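Local coordinates for protein putative phosphinothricin n-acetyltransferase (Acinetobacter baylyi, PDB 2JLM) that probably transfers the acetyl group of acetyl-CoA to the amino group of L-methionine sulfone and L-methionine sulfoximine, at residues E23-E26 with I27-A31. Residues are numbered along the deposited sequence; the frame is centred on the assembly and turned at random.
Sequences EILE and ILNDA
Leu-25 meets Asn-29 one helical turn further on: the methyl CD1 of Leu-25 comes up to the carboxamide nitrogen ND2 of Asn-29 at 3.3 Å, the two side chains slanting across one another. With CG of Leu-25 anti to the backbone N (chi1 175°) and chi2 at 60°, CD1 is carried forward toward the next turn. ND2 of Asn-29 also comes within 3.2 Å of Leu-25 O, but at too poor an angle for a hydrogen bond; the carbonyl oxygen is taken instead by the backbone N of Asn-29. The amide's OD1 accepts from the backbone N of Arg-44, so the group is tied to the loop beyond the helix.

Round the helix, Ile-24 and Leu-28 run alongside each other in the same direction, CG2 of Ile-24 lying 4.2 Å from CD1 of Leu-28. Both are buried, sharing Met-49 of helix 46-58 and Phe-76 of strand 73-81. This is the i to i+4 packing of an alpha-helix, here helix 17-34 of a GNAT fold, whose inner side rests on the central sheet and the neighbouring helix. Ile-27 lays its CG1 branch back along the preceding turn, with CD1 of Ile-27 3.4 Å from Glu-23 O.

Four backbone bonds join the turns. Leu-28 N to Ile-24 O is almost straight, 3.0 Å with an N-H...O angle of 175°, whereas Asp-30 N approaches Glu-26 O from above the carbonyl plane at 3.2 Å. The carboxylate of Asp-30 leads away from Glu-26 to make a salt bridge with Arg-103 through OD2, while at the other end Glu-23 carries its carboxylate away from 27-31, and OE1 accepts from the backbone N of Leu-73.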
loop_
_atom_site.group_PDB
_atom_site.type_symbol
_atom_site.label_atom_id
_atom_site.label_comp_id
_atom_site.label_asym_id
_atom_site.label_seq_id
_atom_site.Cartn_x
_atom_site.Cartn_y
_atom_site.Cartn_z
ATOM N N GLU D 23 -24.854 -4.254 -5.442
ATOM C CA GLU D 23 -25.447 -2.922 -5.295
ATOM C C GLU D 23 -24.861 -1.913 -6.282
ATOM O O GLU D 23 -25.600 -1.179 -6.938
ATOM C CB GLU D 23 -25.287 -2.408 -3.865
ATOM C CG GLU D 23 -26.397 -2.848 -2.939
ATOM C CD GLU D 23 -26.174 -2.389 -1.519
ATOM O OE1 GLU D 23 -27.002 -1.599 -1.019
ATOM O OE2 GLU D 23 -25.166 -2.809 -0.910
ATOM N N ILE D 24 -23.535 -1.874 -6.378
ATOM C CA ILE D 24 -22.873 -1.022 -7.358
ATOM C C ILE D 24 -23.380 -1.347 -8.769
ATOM O O ILE D 24 -23.721 -0.453 -9.551
ATOM C CB ILE D 24 -21.330 -1.139 -7.269
ATOM C CG1 ILE D 24 -20.821 -0.363 -6.053
ATOM C CG2 ILE D 24 -20.677 -0.617 -8.540
ATOM C CD1 ILE D 24 -19.334 -0.414 -5.869
ATOM N N LEU D 25 -23.469 -2.630 -9.088
ATOM C CA LEU D 25 -23.955 -3.019 -10.406
ATOM C C LEU D 25 -25.370 -2.502 -10.671
ATOM O O LEU D 25 -25.699 -2.140 -11.796
ATOM C CB LEU D 25 -23.884 -4.533 -10.590
ATOM C CG LEU D 25 -24.467 -5.092 -11.891
ATOM C CD1 LEU D 25 -23.756 -4.523 -13.104
ATOM C CD2 LEU D 25 -24.382 -6.606 -11.885
ATOM N N GLU D 26 -26.198 -2.449 -9.634
ATOM C CA GLU D 26 -27.596 -2.060 -9.805
ATOM C C GLU D 26 -27.717 -0.550 -9.957
ATOM O O GLU D 26 -28.598 -0.041 -10.661
ATOM C CB GLU D 26 -28.446 -2.530 -8.617
ATOM C CG GLU D 26 -28.226 -3.982 -8.195
ATOM C CD GLU D 26 -28.985 -4.982 -9.049
ATOM O OE1 GLU D 26 -28.530 -6.144 -9.149
ATOM O OE2 GLU D 26 -30.035 -4.611 -9.616
ATOM N N ILE D 27 -26.828 0.167 -9.284
ATOM C CA ILE D 27 -26.821 1.621 -9.337
ATOM C C ILE D 27 -26.334 2.073 -10.722
ATOM O O ILE D 27 -26.954 2.920 -11.375
ATOM C CB ILE D 27 -25.982 2.183 -8.168
ATOM C CG1 ILE D 27 -26.729 1.922 -6.854
ATOM C CG2 ILE D 27 -25.702 3.667 -8.336
ATOM C CD1 ILE D 27 -25.857 1.900 -5.627
ATOM N N LEU D 28 -25.256 1.462 -11.199
ATOM C CA LEU D 28 -24.757 1.771 -12.538
ATOM C C LEU D 28 -25.803 1.526 -13.620
ATOM O O LEU D 28 -26.085 2.409 -14.443
ATOM C CB LEU D 28 -23.495 0.968 -12.843
ATOM C CG LEU D 28 -22.283 1.377 -12.004
ATOM C CD1 LEU D 28 -21.023 0.696 -12.514
ATOM C CD2 LEU D 28 -22.116 2.896 -12.000
ATOM N N ASN D 29 -26.380 0.328 -13.624
ATOM C CA ASN D 29 -27.337 -0.023 -14.667
ATOM C C ASN D 29 -28.549 0.891 -14.679
ATOM O O ASN D 29 -29.110 1.173 -15.744
ATOM C CB ASN D 29 -27.749 -1.486 -14.567
ATOM C CG ASN D 29 -26.615 -2.418 -14.904
ATOM O OD1 ASN D 29 -25.661 -2.025 -15.576
ATOM N ND2 ASN D 29 -26.704 -3.657 -14.437
ATOM N N ASP D 30 -28.941 1.377 -13.505
ATOM C CA ASP D 30 -30.056 2.313 -13.451
ATOM C C ASP D 30 -29.685 3.602 -14.170
ATOM O O ASP D 30 -30.494 4.164 -14.912
ATOM C CB ASP D 30 -30.465 2.630 -12.017
ATOM C CG ASP D 30 -31.297 3.898 -11.927
ATOM O OD1 ASP D 30 -32.507 3.859 -12.250
ATOM O OD2 ASP D 30 -30.734 4.946 -11.550
ATOM N N ALA D 31 -28.456 4.062 -13.941
ATOM C CA ALA D 31 -27.957 5.279 -14.575
ATOM C C ALA D 31 -27.784 5.082 -16.075
ATOM O O ALA D 31 -27.979 6.011 -16.857
ATOM C CB ALA D 31 -26.643 5.703 -13.949
#